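PDB 3ML4: protein Dok-7 from Mus musculus, which activates the receptor tyrosine kinase MuSK as a dimeric cytoplasmic adaptor essential for neuromuscular synapse formation, its PH and PTB domains making up this fragment. Local coordinates for residues A8-G13 and L30-P35; A90-F95 and I148-M153; S159-Y164 and F171-G176. All coordinates share one frame; numbering follows the deposited sequence.

Contact 1 (A8-G13 and L30-P35); sequences AALVEG and LRKPSP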
loop_
_atom_site.group_PDB
_atom_site.type_symbol
_atom_site.label_atom_id
_atom_site.label_comp_id
_atom_site.label_asym_id
_atom_site.label_seq_id
_atom_site.Cartn_x
_atom_site.Cartn_y
_atom_site.Cartn_z
ATOM N N ALA B 8 -9.999 14.196 5.984
ATOM C CA ALA B 8 -8.680 14.730 5.670
ATOM C C ALA B 8 -8.375 14.665 4.182
ATOM O O ALA B 8 -9.010 13.921 3.437
ATOM C CB ALA B 8 -7.607 13.993 6.462
ATOM N N ALA B 9 -7.398 15.460 3.766
ATOM C CA ALA B 9 -6.929 15.480 2.393
ATOM C C ALA B 9 -5.411 15.527 2.408
ATOM O O ALA B 9 -4.826 16.109 3.321
ATOM C CB ALA B 9 -7.483 16.695 1.681
ATOM N N LEU B 10 -4.765 14.905 1.424
ATOM C CA LEU B 10 -3.324 15.131 1.260
ATOM C C LEU B 10 -3.088 16.476 0.570
ATOM O O LEU B 10 -2.154 17.193 0.917
ATOM C CB LEU B 10 -2.593 13.960 0.581
ATOM C CG LEU B 10 -2.788 13.525 -0.871
ATOM C CD1 LEU B 10 -1.986 14.383 -1.821
ATOM C CD2 LEU B 10 -2.345 12.085 -1.016
ATOM N N VAL B 11 -3.952 16.805 -0.390
ATOM C CA VAL B 11 -4.046 18.161 -0.950
ATOM C C VAL B 11 -5.474 18.507 -1.317
ATOM O O VAL B 11 -6.259 17.638 -1.701
ATOM C CB VAL B 11 -3.178 18.398 -2.227
ATOM C CG1 VAL B 11 -1.740 18.724 -1.865
ATOM C CG2 VAL B 11 -3.295 17.233 -3.224
ATOM N N GLU B 12 -5.787 19.790 -1.208
ATOM C CA GLU B 12 -7.055 20.325 -1.677
ATOM C C GLU B 12 -6.865 21.758 -2.140
ATOM O O GLU B 12 -5.993 22.467 -1.641
ATOM C CB GLU B 12 -8.136 20.239 -0.593
ATOM C CG GLU B 12 -7.731 20.808 0.766
ATOM C CD GLU B 12 -8.895 20.910 1.724
ATOM O OE1 GLU B 12 -10.029 21.174 1.268
ATOM O OE2 GLU B 12 -8.676 20.734 2.937
ATOM N N GLY B 13 -7.679 22.171 -3.103
ATOM C CA GLY B 13 -7.596 23.516 -3.655
ATOM C C GLY B 13 -8.441 23.681 -4.894
ATOM O O GLY B 13 -9.177 22.769 -5.282
ATOM N N LEU B 30 -8.021 15.527 -2.833
ATOM C CA LEU B 30 -7.317 14.271 -3.074
ATOM C C LEU B 30 -6.858 13.657 -1.772
ATOM O O LEU B 30 -6.239 14.328 -0.941
ATOM C CB LEU B 30 -6.121 14.466 -4.008
ATOM C CG LEU B 30 -6.438 14.642 -5.495
ATOM C CD1 LEU B 30 -5.164 14.890 -6.280
ATOM C CD2 LEU B 30 -7.211 13.439 -6.068
ATOM N N ARG B 31 -7.180 12.379 -1.598
ATOM C CA ARG B 31 -6.713 11.612 -0.443
ATOM C C ARG B 31 -6.555 10.131 -0.768
ATOM O O ARG B 31 -7.227 9.605 -1.657
ATOM C CB ARG B 31 -7.631 11.819 0.775
ATOM C CG ARG B 31 -8.980 11.089 0.763
ATOM C CD ARG B 31 -9.639 11.306 2.119
ATOM N NE ARG B 31 -10.855 10.537 2.379
ATOM C CZ ARG B 31 -10.875 9.295 2.857
ATOM N NH1 ARG B 31 -9.743 8.644 3.081
ATOM N NH2 ARG B 31 -12.033 8.691 3.093
ATOM N N LYS B 32 -5.647 9.478 -0.048
ATOM C CA LYS B 32 -5.480 8.030 -0.123
ATOM C C LYS B 32 -6.671 7.355 0.558
ATOM O O LYS B 32 -6.997 7.699 1.695
ATOM C CB LYS B 32 -4.172 7.614 0.555
ATOM C CG LYS B 32 -2.914 8.033 -0.199
ATOM C CD LYS B 32 -1.679 8.034 0.697
ATOM C CE LYS B 32 -0.956 6.686 0.713
ATOM N NZ LYS B 32 -1.619 5.678 1.580
ATOM N N PRO B 33 -7.335 6.409 -0.143
ATOM C CA PRO B 33 -8.495 5.664 0.378
ATOM C C PRO B 33 -8.164 4.851 1.624
ATOM O O PRO B 33 -9.037 4.619 2.460
ATOM C CB PRO B 33 -8.854 4.710 -0.773
ATOM C CG PRO B 33 -8.262 5.332 -1.986
ATOM C CD PRO B 33 -7.004 5.996 -1.521
ATOM N N SER B 34 -6.909 4.423 1.731
ATOM C CA SER B 34 -6.426 3.667 2.874
ATOM C C SER B 34 -4.975 4.045 3.168
ATOM O O SER B 34 -4.292 4.578 2.287
ATOM C CB SER B 34 -6.551 2.168 2.608
ATOM O OG SER B 34 -5.763 1.764 1.504
ATOM N N PRO B 35 -4.498 3.774 4.402
ATOM C CA PRO B 35 -3.144 4.175 4.834
ATOM C C PRO B 35 -1.994 3.566 4.030
ATOM O O PRO B 35 -0.858 4.036 4.128
ATOM C CB PRO B 35 -3.075 3.693 6.289
ATOM C CG PRO B 35 -4.164 2.708 6.437
ATOM C CD PRO B 35 -5.234 3.084 5.478
#
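Val11 and Leu30 form an antiparallel hydrogen-bonded pair at the start of the first hairpin of the PH domain, where strand 11-17 meets strand 24-31. Leu30 N donates to Val11 O (3.0 Å), but on the other side the pairing is widened into a classic beta bulge, with Leu10 and Val11 both opposite Leu30. Leu30 O accepts from Leu10 N at 2.8 Å and, weakly, from Val11 N at 3.4 Å. Val11 and Leu30 point the same way, side by side, toward Trp104 of helix 98-112, and Leu10 packs on Ile108 and Ala111 of that helix. Arg31 turns back over the incoming chain: with CG between the backbone N and the carbonyl carbon (chi1 76°), its extended methylenes run past Ala8 O, CB lying 4.1 Å from Ala9 CA, and the guanidinium reaches a salt bridge with Glu7. With an alanine here, the Glu7 carboxylate would probably lose its charged mate, and Ala8 O the CG and CD methylenes that lie against it. Lys32 crosses Leu10 at about a right angle, CG 4.2 Å from Leu10 CD2, before its chain bends and NZ donates to Ser34 O at 3.0 Å.

Contact 2 (A90-F95 and I148-M153); sequences AVMLGF and IPPTVM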
loop_
_atom_site.group_PDB
_atom_site.type_symbol
_atom_site.label_atom_id
_atom_site.label_comp_id
_atom_site.label_asym_id
_atom_site.label_seq_id
_atom_site.Cartn_x
_atom_site.Cartn_y
_atom_site.Cartn_z
ATOM N N ALA B 90 -5.359 8.775 -18.434
ATOM C CA ALA B 90 -4.673 9.882 -17.776
ATOM C C ALA B 90 -5.707 10.877 -17.266
ATOM O O ALA B 90 -6.687 11.174 -17.955
ATOM C CB ALA B 90 -3.719 10.555 -18.733
ATOM N N VAL B 91 -5.491 11.381 -16.055
ATOM C CA VAL B 91 -6.364 12.399 -15.474
ATOM C C VAL B 91 -5.623 13.726 -15.459
ATOM O O VAL B 91 -4.578 13.842 -14.821
ATOM C CB VAL B 91 -6.820 12.020 -14.043
ATOM C CG1 VAL B 91 -7.590 13.167 -13.394
ATOM C CG2 VAL B 91 -7.666 10.756 -14.073
HETATM N N MSE B 92 -6.162 14.718 -16.166
HETATM C CA MSE B 92 -5.507 16.024 -16.295
HETATM C C MSE B 92 -6.064 17.049 -15.316
HETATM O O MSE B 92 -7.257 17.342 -15.323
HETATM C CB MSE B 92 -5.602 16.556 -17.732
HETATM C CG MSE B 92 -5.039 15.623 -18.811
HETATM SE SE MSE B 92 -3.190 15.038 -18.507
HETATM C CE MSE B 92 -2.261 16.757 -18.630
ATOM N N LEU B 93 -5.184 17.576 -14.470
ATOM C CA LEU B 93 -5.539 18.601 -13.497
ATOM C C LEU B 93 -5.075 19.968 -13.985
ATOM O O LEU B 93 -3.985 20.095 -14.540
ATOM C CB LEU B 93 -4.909 18.297 -12.134
ATOM C CG LEU B 93 -5.228 16.988 -11.399
ATOM C CD1 LEU B 93 -4.577 16.987 -10.018
ATOM C CD2 LEU B 93 -6.717 16.765 -11.268
ATOM N N GLY B 94 -5.906 20.985 -13.769
ATOM C CA GLY B 94 -5.616 22.334 -14.238
ATOM C C GLY B 94 -5.392 23.322 -13.115
ATOM O O GLY B 94 -6.273 23.546 -12.285
ATOM N N PHE B 95 -4.208 23.922 -13.103
ATOM C CA PHE B 95 -3.841 24.894 -12.091
ATOM C C PHE B 95 -3.550 26.234 -12.732
ATOM O O PHE B 95 -3.187 26.304 -13.904
ATOM C CB PHE B 95 -2.604 24.432 -11.324
ATOM C CG PHE B 95 -2.741 23.075 -10.723
ATOM C CD1 PHE B 95 -2.361 21.945 -11.438
ATOM C CD2 PHE B 95 -3.251 22.919 -9.440
ATOM C CE1 PHE B 95 -2.486 20.682 -10.887
ATOM C CE2 PHE B 95 -3.378 21.657 -8.876
ATOM C CZ PHE B 95 -2.992 20.534 -9.603
ATOM N N ILE B 148 0.738 13.802 -25.009
ATOM C CA ILE B 148 -0.186 14.503 -24.147
ATOM C C ILE B 148 -1.556 14.274 -24.769
ATOM O O ILE B 148 -1.730 14.538 -25.957
ATOM C CB ILE B 148 0.146 16.006 -24.046
ATOM C CG1 ILE B 148 1.549 16.201 -23.454
ATOM C CG2 ILE B 148 -0.893 16.721 -23.189
ATOM C CD1 ILE B 148 2.233 17.507 -23.846
ATOM N N PRO B 149 -2.511 13.720 -23.994
ATOM C CA PRO B 149 -2.319 13.257 -22.610
ATOM C C PRO B 149 -1.538 11.940 -22.574
ATOM O O PRO B 149 -1.734 11.099 -23.446
ATOM C CB PRO B 149 -3.755 13.061 -22.098
ATOM C CG PRO B 149 -4.562 12.775 -23.317
ATOM C CD PRO B 149 -3.890 13.492 -24.472
ATOM N N PRO B 150 -0.646 11.766 -21.578
ATOM C CA PRO B 150 0.235 10.592 -21.547
ATOM C C PRO B 150 -0.509 9.260 -21.594
ATOM O O PRO B 150 -1.500 9.074 -20.887
ATOM C CB PRO B 150 0.978 10.742 -20.216
ATOM C CG PRO B 150 0.916 12.183 -19.911
ATOM C CD PRO B 150 -0.407 12.652 -20.425
ATOM N N THR B 151 -0.033 8.360 -22.450
ATOM C CA THR B 151 -0.541 6.991 -22.517
ATOM C C THR B 151 0.597 6.004 -22.280
ATOM O O THR B 151 1.736 6.259 -22.663
ATOM C CB THR B 151 -1.220 6.675 -23.873
ATOM O OG1 THR B 151 -0.289 6.890 -24.940
ATOM C CG2 THR B 151 -2.446 7.551 -24.088
ATOM N N VAL B 152 0.272 4.881 -21.648
ATOM C CA VAL B 152 1.252 3.856 -21.293
ATOM C C VAL B 152 1.568 2.987 -22.505
ATOM O O VAL B 152 0.673 2.365 -23.077
ATOM C CB VAL B 152 0.746 2.989 -20.102
ATOM C CG1 VAL B 152 1.618 1.743 -19.892
ATOM C CG2 VAL B 152 0.687 3.823 -18.833
HETATM N N MSE B 153 2.843 2.954 -22.881
HETATM C CA MSE B 153 3.311 2.212 -24.053
HETATM C C MSE B 153 4.173 0.994 -23.712
HETATM O O MSE B 153 4.536 0.221 -24.599
HETATM C CB MSE B 153 4.093 3.137 -24.985
HETATM C CG MSE B 153 5.190 3.916 -24.289
HETATM SE SE MSE B 153 6.689 4.332 -25.462
HETATM C CE MSE B 153 7.567 5.629 -24.322
#
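Met92, present as selenomethionine, lays its selenium over the junction between two consecutive prolines: SE is 4.1 Å from Pro149 CB and equally 4.1 Å from Pro150 CD. The chain arrives there curled, bent at chi2 (-54°), which brings the selenium back to the prolines instead of letting the side chain run straight out from its strand. It crosses the Pro149 ring at about a right angle and meets the Pro150 ring at a slant. Two residues earlier on the same face of the strand, Ala90 also points toward the prolines, its CB 4.2 Å from Pro149 CB and 3.4 Å from Pro150 O, while Val91 between them turns away. This is an interdomain contact: strand 90-94, the last strand of the PH domain before helix 98-112, meets the turn that leads into strand 151-157 of the PTB domain, so the PH and PTB domains, of related fold, meet here. No hydrogen bond links the two segments; they bury 166 Å², and the side-chain contacts between them are apolar. The peptide bond between Ile148 and Pro149 is cis, which kinks the turn just ahead of the two rings. Further PH-domain residues extend the apolar patch, Leu73 and Ile85 touching Pro150 and Leu73 with Pro74 touching Ile148. Met92 is flanked within its own domain by Tyr75, Thr81 and Ala83, and the CB of Ala90 reaches as far as Pro150 CD, 4.3 Å away.

Contact 3 (S159-Y164 and F171-G176); sequences SDLRRY and FIFEGG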
loop_
_atom_site.group_PDB
_atom_site.type_symbol
_atom_site.label_atom_id
_atom_site.label_comp_id
_atom_site.label_asym_id
_atom_site.label_seq_id
_atom_site.Cartn_x
_atom_site.Cartn_y
_atom_site.Cartn_z
ATOM N N SER B 159 10.140 -6.773 -10.363
ATOM C CA SER B 159 10.552 -8.112 -9.939
ATOM C C SER B 159 10.713 -9.102 -11.108
ATOM O O SER B 159 11.197 -10.226 -10.924
ATOM C CB SER B 159 9.582 -8.662 -8.878
ATOM O OG SER B 159 8.259 -8.744 -9.382
ATOM N N ASP B 160 10.317 -8.673 -12.304
ATOM C CA ASP B 160 10.386 -9.518 -13.491
ATOM C C ASP B 160 11.529 -9.114 -14.429
ATOM O O ASP B 160 11.690 -9.681 -15.510
ATOM C CB ASP B 160 9.044 -9.496 -14.224
ATOM C CG ASP B 160 7.914 -10.081 -13.395
ATOM O OD1 ASP B 160 8.195 -10.801 -12.413
ATOM O OD2 ASP B 160 6.738 -9.832 -13.728
ATOM N N LEU B 161 12.319 -8.133 -14.005
ATOM C CA LEU B 161 13.511 -7.709 -14.737
ATOM C C LEU B 161 14.712 -8.582 -14.380
ATOM O O LEU B 161 15.036 -8.737 -13.203
ATOM C CB LEU B 161 13.826 -6.247 -14.411
ATOM C CG LEU B 161 13.357 -5.101 -15.306
ATOM C CD1 LEU B 161 12.048 -5.384 -16.047
ATOM C CD2 LEU B 161 13.245 -3.849 -14.457
ATOM N N ARG B 162 15.366 -9.149 -15.393
ATOM C CA ARG B 162 16.567 -9.971 -15.181
ATOM C C ARG B 162 17.745 -9.098 -14.791
ATOM O O ARG B 162 18.425 -9.356 -13.801
ATOM C CB ARG B 162 16.965 -10.740 -16.444
ATOM C CG ARG B 162 15.892 -11.612 -17.055
ATOM C CD ARG B 162 16.512 -12.780 -17.816
ATOM N NE ARG B 162 15.551 -13.424 -18.715
ATOM C CZ ARG B 162 15.677 -14.659 -19.193
ATOM N NH1 ARG B 162 16.720 -15.411 -18.854
ATOM N NH2 ARG B 162 14.751 -15.150 -20.003
ATOM N N ARG B 163 17.967 -8.064 -15.594
ATOM C CA ARG B 163 19.170 -7.256 -15.535
ATOM C C ARG B 163 18.824 -5.813 -15.846
ATOM O O ARG B 163 17.787 -5.526 -16.452
ATOM C CB ARG B 163 20.185 -7.771 -16.565
ATOM C CG ARG B 163 21.121 -8.859 -16.055
ATOM C CD ARG B 163 21.116 -10.107 -16.945
ATOM N NE ARG B 163 21.268 -9.804 -18.368
ATOM C CZ ARG B 163 22.343 -10.100 -19.099
ATOM N NH1 ARG B 163 23.381 -10.720 -18.548
ATOM N NH2 ARG B 163 22.376 -9.779 -20.391
ATOM N N TYR B 164 19.698 -4.911 -15.419
ATOM C CA TYR B 164 19.597 -3.497 -15.744
ATOM C C TYR B 164 20.913 -2.832 -15.373
ATOM O O TYR B 164 21.674 -3.371 -14.572
ATOM C CB TYR B 164 18.429 -2.827 -15.002
ATOM C CG TYR B 164 18.529 -2.928 -13.496
ATOM C CD1 TYR B 164 19.365 -2.078 -12.777
ATOM C CD2 TYR B 164 17.789 -3.878 -12.794
ATOM C CE1 TYR B 164 19.473 -2.178 -11.407
ATOM C CE2 TYR B 164 17.883 -3.980 -11.410
ATOM C CZ TYR B 164 18.727 -3.131 -10.726
ATOM O OH TYR B 164 18.826 -3.224 -9.360
ATOM N N PHE B 171 20.751 4.075 -20.287
ATOM C CA PHE B 171 20.326 3.096 -19.296
ATOM C C PHE B 171 19.710 1.904 -20.026
ATOM O O PHE B 171 18.852 2.078 -20.895
ATOM C CB PHE B 171 19.297 3.728 -18.347
ATOM C CG PHE B 171 18.725 2.774 -17.329
ATOM C CD1 PHE B 171 19.397 2.526 -16.133
ATOM C CD2 PHE B 171 17.501 2.150 -17.552
ATOM C CE1 PHE B 171 18.871 1.656 -15.179
ATOM C CE2 PHE B 171 16.963 1.282 -16.609
ATOM C CZ PHE B 171 17.652 1.032 -15.417
ATOM N N ILE B 172 20.142 0.701 -19.664
ATOM C CA ILE B 172 19.631 -0.528 -20.267
ATOM C C ILE B 172 18.891 -1.350 -19.218
ATOM O O ILE B 172 19.362 -1.477 -18.089
ATOM C CB ILE B 172 20.784 -1.386 -20.882
ATOM C CG1 ILE B 172 21.474 -0.634 -22.028
ATOM C CG2 ILE B 172 20.268 -2.743 -21.368
ATOM C CD1 ILE B 172 22.821 -1.232 -22.453
ATOM N N PHE B 173 17.734 -1.894 -19.587
ATOM C CA PHE B 173 17.069 -2.892 -18.750
ATOM C C PHE B 173 16.506 -4.069 -19.558
ATOM O O PHE B 173 16.123 -3.910 -20.718
ATOM C CB PHE B 173 16.002 -2.250 -17.848
ATOM C CG PHE B 173 14.791 -1.746 -18.579
ATOM C CD1 PHE B 173 14.779 -0.477 -19.143
ATOM C CD2 PHE B 173 13.643 -2.530 -18.676
ATOM C CE1 PHE B 173 13.651 -0.003 -19.813
ATOM C CE2 PHE B 173 12.507 -2.060 -19.346
ATOM C CZ PHE B 173 12.514 -0.797 -19.911
ATOM N N GLU B 174 16.471 -5.248 -18.937
ATOM C CA GLU B 174 15.957 -6.444 -19.589
ATOM C C GLU B 174 14.801 -7.085 -18.817
ATOM O O GLU B 174 14.935 -7.420 -17.641
ATOM C CB GLU B 174 17.082 -7.458 -19.822
ATOM C CG GLU B 174 16.622 -8.748 -20.501
ATOM C CD GLU B 174 17.679 -9.844 -20.512
ATOM O OE1 GLU B 174 18.807 -9.620 -20.014
ATOM O OE2 GLU B 174 17.370 -10.940 -21.029
ATOM N N GLY B 175 13.667 -7.249 -19.490
ATOM C CA GLY B 175 12.534 -7.975 -18.926
ATOM C C GLY B 175 12.611 -9.457 -19.252
ATOM O O GLY B 175 12.912 -9.840 -20.387
ATOM N N GLY B 176 12.325 -10.292 -18.257
ATOM C CA GLY B 176 12.421 -11.734 -18.411
ATOM C C GLY B 176 11.177 -12.414 -18.947
ATOM O O GLY B 176 10.239 -11.757 -19.406
#
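Glu174 stands out from its strand with CG opposite the backbone N (chi1 180°) and the rest of the chain extended, which carries its carboxylate between Arg162 and Arg163. The two arginines reach it differently: Arg162 is extended from CG to NE, whereas Arg163 is bent at chi2 and chi3. Arg163 NE donates to Glu174 OE1 at 3.0 Å in a salt bridge, the oxygen lying at the guanidinium edge but somewhat tilted from its plane, and the two planar groups are turned 78° apart. Arg162 offers a long charge pairing alone, NE 3.9 Å from Glu174 OE2; its guanidinium is within 12° of parallel to the carboxylate, but the oxygen lies well off its plane and no N-H is aimed at it. One carboxylate thus faces two positive charges, which would be expected to favour its ionised form. The backbones themselves pair antiparallel, with Glu174 N bonded to Arg163 O (2.8 Å), Arg162 N to Glu174 O (2.9 Å) and Gly176 N to Asp160 O (2.9 Å). On the face carrying Tyr164 and Phe173 the CB atoms of these two residues meet at 3.8 Å, and Phe171 CZ touches Tyr164 CB. Tyr164 and Phe171 both make edge-to-face stacks with Phe200 of helix 193-203, and the Tyr164 hydroxyl is hydrogen-bonded to Asp201. Strand 161-167 is an outermost strand of the sheet within the chain, and Arg163 and Tyr164 pair antiparallel with the bound MuSK juxtamembrane peptide: the beta-augmentation groove, between edge strand and C-terminal helix, by which PTB domains of the IRS type take up their ligands.

How the contacts relate
From the N terminus, contact 1 comes first, closing the opening hairpin of the PH domain across the 16 residues between its segments. Contact 2 spans a far longer loop of 52 residues, leaving the last strand of the same PH sheet, passing through helix 98-112 and the first PTB strands, and returning at 148-153, so it ties the two domains together. Contact 3 closes a local hairpin in the PTB sheet, whose strand 161-167 directly follows strand 151-157. The three loops lie in series; none nests in or crosses another. Contacts 1 and 3 sit on opposite sides of the chain's centre, their centres about 34 Å apart; contact 2 is centred about 20 Å from contact 1.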